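Local coordinates for LamCAT (Aquimarina, PDB 6JH5), which acts as a laminarinase, a family 16 glycoside hydrolase that hydrolyses the storage beta-glucan laminarin and binds a calcium ion, at residues Leu6-Glu11 / Gly74-Lys79; Asn14-Asp19 / Tyr39-Ala44; Asn43-Val46 / Leu51-Thr54. One frame throughout, in Å; residues are numbered along the deposited sequence.

How the contacts relate
The three contacts show how loops and strands of a family 16 beta-sandwich are tied together. Contact 1 brings 6-11 against 74-79 and so closes a long loop, within which contacts 2 and 3 are nested. The centres of contacts 2 and 3, which share N43 and A44, lie about 7 Å apart, with I16 packed on V46 and L51. Contact 1 is centred about 16 Å from contact 2 and 19 Å from contact 3. D19 nevertheless joins contacts 1 and 2, through W8 and R75. Calcium links contacts 1 and 3: E11 ends segment 6-11, G49 lies in the turn between the strands of contact 3, and D226 is on strand 221-232, which pairs with both.

Contact 1: residues Leu6-Glu11 / Gly74-Lys79; sequences LVWQDE and GRKSWK. With CA (calcium ion), chain B.
W8 and W78 pack indole to indole where strand 5-10 of the family 16 beta-sandwich meets the loop leading to strand 81-88, and the strand is marked here by a classic beta bulge, V7 and W8 both facing V230. At the far end of 6-11, away from the loop, the carbonyl O of E11 binds calcium at 2.5 Å, together with G49 and D226, while OE2 of E11 accepts from NE2 of Q9 at 2.8 Å and forms a salt bridge with R229. The tight part of the contact is aromatic. CZ2 of W78 comes down on one face of the W8 indole, 3.6 Å from CG of W8, and that CG in turn lies at the edge of the W78 ring, near the plane of the latter. With six-membered rings inclined at 51°, the pair is oblique. K76 continues over the same face of W8: a bend at chi2 (-71°) lays its chain along the pyrrole side, CG standing 3.7 Å from NE1 of W8, whose hydrogen bond goes to D19. The loose side is that of exposed V7, whose CG2 lies 3.9 Å from NE1 of W78. There a water accepts from NE1 of W78 at 3.0 Å and donates only weakly to the carbonyl O of V7, 3.4 Å away.

Contact 2: residues Asn14-Asp19 / Tyr39-Ala44; sequences NGISSD and YRRENA
I16 and A44 have the closest CA atoms across the contact, 8.6 Å apart, and the touching is done by side chains. Both segments are largely irregular, yet each is shaped by a local turn. R41 to A44 form a type I beta turn, closed by the bond from A44 N to R41 O at 3.1 Å; in 14-19 an ST turn has S17 OG accepting from D19 N at 3.3 Å, and the same hydroxyl is hydrogen-bonded to D10 OD2. The contact itself rests on one methyl group. CG1 of I16 lies beside the backbone N and the chain then runs extended (chi2 177°), which carries CD1 out to the turn, 4.0 Å from CB of A44 and 3.9 Å from NH2 of R41. R41 arrives from the opposite direction: its chain is bent at chi2 (62°), and the guanidinium meets the methyl obliquely. NH1 of R41 also turns back to A44 O, in the guanidinium plane at 2.9 Å, in a weak bond with an N-H...O angle of 123°. R41 makes a cation-pi contact with F22 as well. One aliphatic side chain thus bridges the loop 14-19 and the turn 41-44: I16 also touches F22 of strand 21-22 and L51 of strand 50-60, while A44, at the start of strand 44-47, packs on F22 and on T68 of strand 63-71.

Contact 3: residues Asn43-Val46 / Leu51-Thr54; sequences NATV and LVIT
N43 and T54 hold one end of an antiparallel beta hairpin by two bonds, one from backbone to backbone and one from a side chain. T54 N donates to N43 O at 2.9 Å. In return the amide ND2 of N43 donates to T54 O, also at 2.9 Å; the acceptor lies in the amide plane, and ND2 bonds to T66 OG1 as well, two partners that should restrict rotation of the buried amide. Further along, T45 and V52 form a hydrogen-bonded pair, T45 N meeting V52 O in its carbonyl plane at 3.0 Å and V52 N reaching T45 O at 2.8 Å. The bonds from T54 N and V52 N are nearly straight (173° each). V52 O is gripped by T45 N and by a water 3.0 Å away, and CA of A44 adds a CH...O contact. That water lies 2.8 Å from OG1 of T45 and 2.7 Å from OG1 of T54, bonded to both. T45 OG1 stands between its backbone N and carbonyl carbon (chi1 61°), over CB of V52. A44 with I53 and V46 with L51 are non-hydrogen-bonded pairs, with side chains on the face opposite T45 and V52; there CD1 of L51 packs loosely on CB of A44. Strand 50-60 pairs on with strand 221-232 by backbone hydrogen bonds of L51 with V225 and I53 with M223, while A44 and I53 rest on T68 of strand 63-71 and L51 on M70.

Contact 1: residues Leu6-Glu11 / Gly74-Lys79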
ATOM      1  N   LEU A   6     -15.442 -14.359   1.315  1.00 18.37           N
ATOM      2  CA  LEU A   6     -15.249 -12.915   1.560  1.00 16.71           C
ATOM      3  C   LEU A   6     -15.486 -12.627   3.044  1.00 17.56           C
ATOM      4  O   LEU A   6     -16.531 -12.945   3.551  1.00 17.79           O
ATOM      5  CB  LEU A   6     -16.222 -12.135   0.674  1.00 15.80           C
ATOM      6  CG  LEU A   6     -16.108 -10.618   0.760  1.00 16.62           C
ATOM      7  CD1 LEU A   6     -14.799 -10.168   0.143  1.00 16.75           C
ATOM      8  CD2 LEU A   6     -17.282  -9.953   0.069  1.00 16.50           C
ATOM      9  N   VAL A   7     -14.500 -12.022   3.703  1.00 15.68           N
ATOM     10  CA  VAL A   7     -14.675 -11.708   5.149  1.00 15.53           C
ATOM     11  C   VAL A   7     -14.748 -10.206   5.386  1.00 16.15           C
ATOM     12  O   VAL A   7     -15.272  -9.836   6.381  1.00 17.80           O
ATOM     13  CB  VAL A   7     -13.609 -12.377   6.028  1.00 17.39           C
ATOM     14  CG1 VAL A   7     -13.720 -13.887   5.945  1.00 18.80           C
ATOM     15  CG2 VAL A   7     -12.212 -11.939   5.667  1.00 17.35           C
ATOM     16  N   TRP A   8     -14.232  -9.398   4.467  1.00 14.25           N
ATOM     17  CA  TRP A   8     -14.308  -7.933   4.657  1.00 14.25           C
ATOM     18  C   TRP A   8     -14.213  -7.226   3.304  1.00 13.45           C
ATOM     19  O   TRP A   8     -13.604  -7.762   2.439  1.00 14.18           O
ATOM     20  CB  TRP A   8     -13.224  -7.446   5.643  1.00 14.55           C
ATOM     21  CG  TRP A   8     -13.208  -5.962   5.878  1.00 14.02           C
ATOM     22  CD1 TRP A   8     -13.971  -5.255   6.753  1.00 14.48           C
ATOM     23  CD2 TRP A   8     -12.470  -4.980   5.131  1.00 13.36           C
ATOM     24  NE1 TRP A   8     -13.740  -3.920   6.628  1.00 15.09           N
ATOM     25  CE2 TRP A   8     -12.812  -3.722   5.652  1.00 15.68           C
ATOM     26  CE3 TRP A   8     -11.520  -5.046   4.114  1.00 13.99           C
ATOM     27  CZ2 TRP A   8     -12.250  -2.542   5.180  1.00 15.69           C
ATOM     28  CZ3 TRP A   8     -10.971  -3.882   3.644  1.00 15.78           C
ATOM     29  CH2 TRP A   8     -11.333  -2.649   4.172  1.00 16.60           C
ATOM     30  N   GLN A   9     -14.830  -6.064   3.212  1.00 13.92           N
ATOM     31  CA  GLN A   9     -14.667  -5.256   1.995  1.00 13.43           C
ATOM     32  C   GLN A   9     -14.990  -3.799   2.273  1.00 14.01           C
ATOM     33  O   GLN A   9     -15.632  -3.506   3.233  1.00 15.41           O
ATOM     34  CB  GLN A   9     -15.640  -5.726   0.918  1.00 15.58           C
ATOM     35  CG  GLN A   9     -17.077  -5.456   1.312  1.00 17.64           C
ATOM     36  CD  GLN A   9     -18.113  -6.309   0.624  1.00 19.72           C
ATOM     37  OE1 GLN A   9     -18.974  -6.885   1.260  1.00 22.50           O
ATOM     38  NE2 GLN A   9     -18.056  -6.344  -0.682  1.00 18.99           N
ATOM     39  N   ASP A  10     -14.431  -2.941   1.437  1.00 13.83           N
ATOM     40  CA  ASP A  10     -14.935  -1.561   1.308  1.00 13.50           C
ATOM     41  C   ASP A  10     -15.145  -1.343  -0.189  1.00 15.03           C
ATOM     42  O   ASP A  10     -14.202  -1.360  -0.893  1.00 14.93           O
ATOM     43  CB  ASP A  10     -14.072  -0.469   1.926  1.00 14.55           C
ATOM     44  CG  ASP A  10     -14.871   0.802   2.173  1.00 17.09           C
ATOM     45  OD1 ASP A  10     -15.904   0.951   1.551  1.00 16.59           O
ATOM     46  OD2 ASP A  10     -14.435   1.600   2.960  1.00 16.03           O
ATOM     47  N   GLU A  11     -16.403  -1.246  -0.594  1.00 15.35           N
ATOM     48  CA  GLU A  11     -16.771  -1.019  -2.007  1.00 16.36           C
ATOM     49  C   GLU A  11     -16.886   0.474  -2.294  1.00 15.09           C
ATOM     50  O   GLU A  11     -17.126   0.792  -3.415  1.00 16.97           O
ATOM     51  CB  GLU A  11     -18.103  -1.700  -2.316  1.00 17.54           C
ATOM     52  CG  GLU A  11     -18.070  -3.180  -2.058  1.00 19.34           C
ATOM     53  CD  GLU A  11     -17.177  -3.966  -2.989  1.00 20.44           C
ATOM     54  OE1 GLU A  11     -17.143  -3.651  -4.167  1.00 21.64           O
ATOM     55  OE2 GLU A  11     -16.539  -4.866  -2.507  1.00 21.89           O
ATOM     56  N   GLY A  74      -6.283  -0.772  13.955  1.00 13.79           N
ATOM     57  CA  GLY A  74      -7.170  -0.498  15.096  1.00 16.06           C
ATOM     58  C   GLY A  74      -8.627  -0.766  14.782  1.00 16.73           C
ATOM     59  O   GLY A  74      -9.446  -0.592  15.652  1.00 18.38           O
ATOM     60  N   ARG A  75      -8.905  -1.165  13.552  1.00 15.34           N
ATOM     61  CA  ARG A  75     -10.294  -1.448  13.149  1.00 15.79           C
ATOM     62  C   ARG A  75     -10.401  -2.868  12.590  1.00 15.75           C
ATOM     63  O   ARG A  75     -11.238  -3.595  13.025  1.00 16.97           O
ATOM     64  CB  ARG A  75     -10.721  -0.427  12.088  1.00 16.75           C
ATOM     65  CG  ARG A  75     -10.745   1.027  12.552  1.00 17.19           C
ATOM     66  CD  ARG A  75     -11.858   1.387  13.544  1.00 20.15           C
ATOM     67  NE  ARG A  75     -13.146   1.010  12.989  1.00 20.25           N
ATOM     68  CZ  ARG A  75     -13.886  -0.011  13.361  1.00 19.83           C
ATOM     69  NH1 ARG A  75     -13.606  -0.685  14.455  1.00 19.59           N
ATOM     70  NH2 ARG A  75     -14.964  -0.302  12.669  1.00 23.36           N
ATOM     71  N   LYS A  76      -9.577  -3.184  11.589  1.00 14.53           N
ATOM     72  CA  LYS A  76      -9.637  -4.511  10.930  1.00 14.92           C
ATOM     73  C   LYS A  76      -8.234  -5.035  10.604  1.00 13.94           C
ATOM     74  O   LYS A  76      -7.430  -4.284  10.118  1.00 13.59           O
ATOM     75  CB  LYS A  76     -10.425  -4.422   9.621  1.00 14.59           C
ATOM     76  CG  LYS A  76     -11.858  -3.947   9.765  1.00 17.10           C
ATOM     77  CD  LYS A  76     -12.783  -4.962  10.418  1.00 19.22           C
ATOM     78  CE  LYS A  76     -14.165  -4.390  10.647  1.00 21.28           C
ATOM     79  NZ  LYS A  76     -15.029  -5.267  11.459  1.00 24.00           N
ATOM     80  N   SER A  77      -7.993  -6.294  10.946  1.00 15.04           N
ATOM     81  CA  SER A  77      -6.704  -6.944  10.629  1.00 13.14           C
ATOM     82  C   SER A  77      -6.923  -8.439  10.453  1.00 13.55           C
ATOM     83  O   SER A  77      -7.940  -8.942  10.847  1.00 15.39           O
ATOM     84  CB  SER A  77      -5.628  -6.652  11.597  1.00 14.46           C
ATOM     85  OG  SER A  77      -5.933  -7.259  12.806  1.00 14.95           O
ATOM     86  N   TRP A  78      -6.021  -9.047   9.696  1.00 13.64           N
ATOM     87  CA  TRP A  78      -6.165 -10.457   9.298  1.00 12.78           C
ATOM     88  C   TRP A  78      -4.836 -11.212   9.355  1.00 13.52           C
ATOM     89  O   TRP A  78      -3.829 -10.649   9.078  1.00 14.11           O
ATOM     90  CB  TRP A  78      -6.684 -10.507   7.858  1.00 13.23           C
ATOM     91  CG  TRP A  78      -7.942  -9.728   7.644  1.00 13.33           C
ATOM     92  CD1 TRP A  78      -9.221 -10.191   7.720  1.00 14.04           C
ATOM     93  CD2 TRP A  78      -8.038  -8.343   7.294  1.00 12.58           C
ATOM     94  NE1 TRP A  78     -10.099  -9.184   7.467  1.00 13.94           N
ATOM     95  CE2 TRP A  78      -9.406  -8.039   7.213  1.00 13.86           C
ATOM     96  CE3 TRP A  78      -7.111  -7.338   7.069  1.00 13.89           C
ATOM     97  CZ2 TRP A  78      -9.858  -6.773   6.892  1.00 14.04           C
ATOM     98  CZ3 TRP A  78      -7.554  -6.083   6.764  1.00 13.18           C
ATOM     99  CH2 TRP A  78      -8.910  -5.808   6.675  1.00 13.34           C
ATOM    100  N   LYS A  79      -4.929 -12.494   9.680  1.00 13.94           N
ATOM    101  CA  LYS A  79      -3.778 -13.409   9.611  1.00 14.80           C
ATOM    102  C   LYS A  79      -4.125 -14.420   8.533  1.00 14.37           C
ATOM    103  O   LYS A  79      -5.022 -15.184   8.750  1.00 15.03           O
ATOM    104  CB  LYS A  79      -3.575 -14.147  10.927  1.00 16.58           C
ATOM    105  CG  LYS A  79      -2.397 -15.105  10.891  1.00 18.33           C
ATOM    106  CD  LYS A  79      -2.255 -15.742  12.233  1.00 22.76           C
ATOM    107  CE  LYS A  79      -1.486 -17.027  12.245  1.00 29.24           C
ATOM    108  NZ  LYS A  79      -1.248 -17.463  13.637  1.00 34.07           N
TER
HETATM  109 CA    CA B 301     -16.875   0.610  -5.906  1.00 30.00          CA
HETATM  110  O   HOH W   1     -12.836  -9.560   8.744  1.00 19.99           O
HETATM  111  O   HOH W   2     -17.604  -1.988  -5.947  1.00 30.58           O

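Contact 2: residues Asn14-Asp19 / Tyr39-Ala44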
ATOM      1  N   ASN A  14     -21.021   4.767  -1.360  1.00 29.80           N
ATOM      2  CA  ASN A  14     -21.439   6.170  -1.146  1.00 30.95           C
ATOM      3  C   ASN A  14     -20.411   6.956  -0.326  1.00 30.15           C
ATOM      4  O   ASN A  14     -20.400   8.190  -0.405  1.00 37.98           O
ATOM      5  CB  ASN A  14     -22.828   6.199  -0.513  1.00 33.25           C
ATOM      6  CG  ASN A  14     -23.869   5.472  -1.343  1.00 35.53           C
ATOM      7  OD1 ASN A  14     -24.377   4.429  -0.947  1.00 39.38           O
ATOM      8  ND2 ASN A  14     -24.144   5.998  -2.514  1.00 32.67           N
ATOM      9  N   GLY A  15     -19.587   6.262   0.444  1.00 22.23           N
ATOM     10  CA  GLY A  15     -18.639   6.942   1.328  1.00 19.01           C
ATOM     11  C   GLY A  15     -17.532   6.004   1.755  1.00 17.79           C
ATOM     12  O   GLY A  15     -17.473   4.922   1.266  1.00 18.31           O
ATOM     13  N   ILE A  16     -16.680   6.496   2.631  1.00 17.50           N
ATOM     14  CA  ILE A  16     -15.539   5.707   3.137  1.00 17.70           C
ATOM     15  C   ILE A  16     -16.014   5.069   4.430  1.00 18.45           C
ATOM     16  O   ILE A  16     -16.526   5.754   5.253  1.00 19.71           O
ATOM     17  CB  ILE A  16     -14.341   6.642   3.341  1.00 17.66           C
ATOM     18  CG1 ILE A  16     -13.936   7.260   2.001  1.00 15.99           C
ATOM     19  CG2 ILE A  16     -13.205   5.875   3.983  1.00 16.86           C
ATOM     20  CD1 ILE A  16     -12.830   8.237   2.084  1.00 18.42           C
ATOM     21  N   SER A  17     -15.805   3.782   4.557  1.00 17.81           N
ATOM     22  CA  SER A  17     -16.296   3.155   5.796  1.00 20.15           C
ATOM     23  C   SER A  17     -15.499   3.640   6.995  1.00 19.78           C
ATOM     24  O   SER A  17     -14.383   4.045   6.883  1.00 16.32           O
ATOM     25  CB  SER A  17     -16.253   1.702   5.692  1.00 20.58           C
ATOM     26  OG  SER A  17     -14.951   1.241   5.841  1.00 21.93           O
ATOM     27  N   SER A  18     -16.056   3.373   8.166  1.00 17.65           N
ATOM     28  CA  SER A  18     -15.444   3.764   9.453  1.00 17.78           C
ATOM     29  C   SER A  18     -14.324   2.787   9.821  1.00 16.51           C
ATOM     30  O   SER A  18     -13.671   2.975  10.808  1.00 15.45           O
ATOM     31  CB  SER A  18     -16.480   3.829  10.502  1.00 18.09           C
ATOM     32  OG  SER A  18     -16.872   2.534  10.834  1.00 21.19           O
ATOM     33  N   ASP A  19     -14.053   1.826   8.934  1.00 14.44           N
ATOM     34  CA  ASP A  19     -12.937   0.869   9.140  1.00 14.94           C
ATOM     35  C   ASP A  19     -11.609   1.554   8.807  1.00 14.12           C
ATOM     36  O   ASP A  19     -10.616   0.993   9.048  1.00 17.30           O
ATOM     37  CB  ASP A  19     -13.148  -0.434   8.366  1.00 17.39           C
ATOM     38  CG  ASP A  19     -14.403  -1.175   8.800  1.00 20.21           C
ATOM     39  OD1 ASP A  19     -14.765  -1.033   9.930  1.00 21.91           O
ATOM     40  OD2 ASP A  19     -15.003  -1.828   7.972  1.00 22.36           O
ATOM     41  N   TYR A  39      -0.066  14.637   4.755  1.00 14.36           N
ATOM     42  CA  TYR A  39      -1.320  13.873   4.623  1.00 13.55           C
ATOM     43  C   TYR A  39      -2.490  14.594   5.305  1.00 14.74           C
ATOM     44  O   TYR A  39      -2.319  15.192   6.315  1.00 14.90           O
ATOM     45  CB  TYR A  39      -1.090  12.472   5.176  1.00 13.24           C
ATOM     46  CG  TYR A  39      -0.255  11.577   4.298  1.00 12.94           C
ATOM     47  CD1 TYR A  39      -0.565  11.409   2.969  1.00 13.13           C
ATOM     48  CD2 TYR A  39       0.782  10.831   4.822  1.00 13.49           C
ATOM     49  CE1 TYR A  39       0.155  10.553   2.167  1.00 12.56           C
ATOM     50  CE2 TYR A  39       1.516   9.970   4.029  1.00 12.35           C
ATOM     51  CZ  TYR A  39       1.185   9.814   2.702  1.00 12.42           C
ATOM     52  OH  TYR A  39       1.902   8.955   1.944  1.00 12.70           O
ATOM     53  N   ARG A  40      -3.657  14.479   4.688  1.00 15.22           N
ATOM     54  CA  ARG A  40      -4.895  15.101   5.199  1.00 16.09           C
ATOM     55  C   ARG A  40      -6.096  14.190   4.911  1.00 16.65           C
ATOM     56  O   ARG A  40      -6.033  13.391   4.033  1.00 16.00           O
ATOM     57  CB  ARG A  40      -5.182  16.379   4.408  1.00 15.90           C
ATOM     58  CG  ARG A  40      -4.079  17.420   4.470  1.00 15.89           C
ATOM     59  CD  ARG A  40      -4.526  18.743   3.889  1.00 15.79           C
ATOM     60  NE  ARG A  40      -5.326  19.445   4.863  1.00 17.93           N
ATOM     61  CZ  ARG A  40      -6.263  20.303   4.569  1.00 21.07           C
ATOM     62  NH1 ARG A  40      -6.561  20.534   3.309  1.00 25.49           N
ATOM     63  NH2 ARG A  40      -6.926  20.898   5.532  1.00 20.01           N
ATOM     64  N   ARG A  41      -7.145  14.343   5.711  1.00 15.39           N
ATOM     65  CA  ARG A  41      -8.433  13.654   5.474  1.00 15.56           C
ATOM     66  C   ARG A  41      -9.136  14.225   4.238  1.00 13.77           C
ATOM     67  O   ARG A  41      -9.741  13.516   3.549  1.00 15.83           O
ATOM     68  CB  ARG A  41      -9.341  13.871   6.677  1.00 15.32           C
ATOM     69  CG  ARG A  41     -10.750  13.359   6.469  1.00 15.64           C
ATOM     70  CD  ARG A  41     -10.739  11.871   6.251  1.00 16.56           C
ATOM     71  NE  ARG A  41     -12.044  11.285   6.065  1.00 15.72           N
ATOM     72  CZ  ARG A  41     -12.721  11.287   4.947  1.00 16.87           C
ATOM     73  NH1 ARG A  41     -12.233  11.879   3.878  1.00 17.58           N
ATOM     74  NH2 ARG A  41     -13.882  10.670   4.889  1.00 19.69           N
ATOM     75  N   GLU A  42      -8.969  15.524   3.989  1.00 16.19           N
ATOM     76  CA  GLU A  42      -9.662  16.255   2.901  1.00 17.04           C
ATOM     77  C   GLU A  42      -9.261  15.753   1.516  1.00 16.09           C
ATOM     78  O   GLU A  42     -10.029  15.861   0.611  1.00 16.97           O
ATOM     79  CB  GLU A  42      -9.407  17.749   3.012  1.00 16.28           C
ATOM     80  CG  GLU A  42     -10.167  18.357   4.161  1.00 17.79           C
ATOM     81  CD  GLU A  42      -9.417  18.395   5.475  1.00 18.46           C
ATOM     82  OE1 GLU A  42      -8.451  17.670   5.625  1.00 18.09           O
ATOM     83  OE2 GLU A  42      -9.818  19.154   6.320  1.00 18.84           O
ATOM     84  N   ASN A  43      -8.099  15.127   1.431  1.00 15.55           N
ATOM     85  CA  ASN A  43      -7.600  14.608   0.138  1.00 14.12           C
ATOM     86  C   ASN A  43      -8.264  13.280  -0.236  1.00 14.96           C
ATOM     87  O   ASN A  43      -7.981  12.789  -1.292  1.00 15.20           O
ATOM     88  CB  ASN A  43      -6.079  14.527   0.122  1.00 14.42           C
ATOM     89  CG  ASN A  43      -5.436  15.891   0.181  1.00 15.78           C
ATOM     90  OD1 ASN A  43      -5.555  16.577   1.164  1.00 16.65           O
ATOM     91  ND2 ASN A  43      -4.757  16.268  -0.880  1.00 15.57           N
ATOM     92  N   ALA A  44      -9.111  12.759   0.641  1.00 14.49           N
ATOM     93  CA  ALA A  44      -9.845  11.510   0.377  1.00 13.81           C
ATOM     94  C   ALA A  44     -11.330  11.820   0.218  1.00 14.46           C
ATOM     95  O   ALA A  44     -11.893  12.423   1.072  1.00 16.23           O
ATOM     96  CB  ALA A  44      -9.612  10.509   1.475  1.00 14.42           C
TER

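Contact 3: residues Asn43-Val46 / Leu51-Thr54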
ATOM      1  N   ASN A  43      -8.099  15.127   1.431  1.00 15.55           N
ATOM      2  CA  ASN A  43      -7.600  14.608   0.138  1.00 14.12           C
ATOM      3  C   ASN A  43      -8.264  13.280  -0.236  1.00 14.96           C
ATOM      4  O   ASN A  43      -7.981  12.789  -1.292  1.00 15.20           O
ATOM      5  CB  ASN A  43      -6.079  14.527   0.122  1.00 14.42           C
ATOM      6  CG  ASN A  43      -5.436  15.891   0.181  1.00 15.78           C
ATOM      7  OD1 ASN A  43      -5.555  16.577   1.164  1.00 16.65           O
ATOM      8  ND2 ASN A  43      -4.757  16.268  -0.880  1.00 15.57           N
ATOM      9  N   ALA A  44      -9.111  12.759   0.641  1.00 14.49           N
ATOM     10  CA  ALA A  44      -9.845  11.510   0.377  1.00 13.81           C
ATOM     11  C   ALA A  44     -11.330  11.820   0.218  1.00 14.46           C
ATOM     12  O   ALA A  44     -11.893  12.423   1.072  1.00 16.23           O
ATOM     13  CB  ALA A  44      -9.612  10.509   1.475  1.00 14.42           C
ATOM     14  N   THR A  45     -11.881  11.396  -0.901  1.00 14.99           N
ATOM     15  CA  THR A  45     -13.300  11.588  -1.238  1.00 15.97           C
ATOM     16  C   THR A  45     -13.821  10.325  -1.915  1.00 18.06           C
ATOM     17  O   THR A  45     -13.042   9.425  -2.169  1.00 16.72           O
ATOM     18  CB  THR A  45     -13.496  12.772  -2.194  1.00 17.28           C
ATOM     19  OG1 THR A  45     -12.793  12.535  -3.408  1.00 17.63           O
ATOM     20  CG2 THR A  45     -13.094  14.084  -1.566  1.00 16.87           C
ATOM     21  N   VAL A  46     -15.135  10.265  -2.085  1.00 17.23           N
ATOM     22  CA  VAL A  46     -15.749   9.162  -2.851  1.00 18.28           C
ATOM     23  C   VAL A  46     -16.549   9.797  -3.979  1.00 20.12           C
ATOM     24  O   VAL A  46     -17.317  10.696  -3.722  1.00 21.28           O
ATOM     25  CB  VAL A  46     -16.643   8.244  -2.001  1.00 18.59           C
ATOM     26  CG1 VAL A  46     -17.503   7.355  -2.862  1.00 20.60           C
ATOM     27  CG2 VAL A  46     -15.810   7.409  -1.056  1.00 19.53           C
ATOM     28  N   LEU A  51     -13.182   5.251  -4.258  1.00 15.21           N
ATOM     29  CA  LEU A  51     -12.399   6.103  -3.350  1.00 13.15           C
ATOM     30  C   LEU A  51     -11.487   6.923  -4.267  1.00 14.81           C
ATOM     31  O   LEU A  51     -10.965   6.367  -5.214  1.00 14.74           O
ATOM     32  CB  LEU A  51     -11.535   5.234  -2.430  1.00 14.03           C
ATOM     33  CG  LEU A  51     -10.375   5.951  -1.751  1.00 14.26           C
ATOM     34  CD1 LEU A  51     -10.862   6.910  -0.677  1.00 14.63           C
ATOM     35  CD2 LEU A  51      -9.428   4.943  -1.142  1.00 13.95           C
ATOM     36  N   VAL A  52     -11.388   8.203  -4.002  1.00 14.43           N
ATOM     37  CA  VAL A  52     -10.449   9.050  -4.760  1.00 14.94           C
ATOM     38  C   VAL A  52      -9.447   9.605  -3.771  1.00 14.04           C
ATOM     39  O   VAL A  52      -9.853  10.276  -2.882  1.00 15.92           O
ATOM     40  CB  VAL A  52     -11.164  10.222  -5.438  1.00 15.69           C
ATOM     41  CG1 VAL A  52     -10.182  11.066  -6.226  1.00 17.02           C
ATOM     42  CG2 VAL A  52     -12.288   9.733  -6.315  1.00 16.51           C
ATOM     43  N   ILE A  53      -8.176   9.287  -3.970  1.00 14.70           N
ATOM     44  CA  ILE A  53      -7.112   9.939  -3.178  1.00 14.79           C
ATOM     45  C   ILE A  53      -6.501  10.967  -4.130  1.00 15.07           C
ATOM     46  O   ILE A  53      -6.014  10.574  -5.141  1.00 14.88           O
ATOM     47  CB  ILE A  53      -6.076   8.925  -2.686  1.00 15.08           C
ATOM     48  CG1 ILE A  53      -6.663   8.069  -1.566  1.00 15.00           C
ATOM     49  CG2 ILE A  53      -4.830   9.658  -2.226  1.00 15.41           C
ATOM     50  CD1 ILE A  53      -5.726   7.025  -1.025  1.00 16.16           C
ATOM     51  N   THR A  54      -6.605  12.237  -3.781  1.00 14.17           N
ATOM     52  CA  THR A  54      -6.103  13.294  -4.675  1.00 15.15           C
ATOM     53  C   THR A  54      -4.841  13.893  -4.079  1.00 14.60           C
ATOM     54  O   THR A  54      -4.890  14.262  -2.955  1.00 16.91           O
ATOM     55  CB  THR A  54      -7.150  14.406  -4.810  1.00 17.12           C
ATOM     56  OG1 THR A  54      -8.349  13.830  -5.287  1.00 16.66           O
ATOM     57  CG2 THR A  54      -6.720  15.516  -5.746  1.00 16.42           C
TER
HETATM   58  O   HOH W   3     -10.086  13.200  -3.350  1.00 15.74           O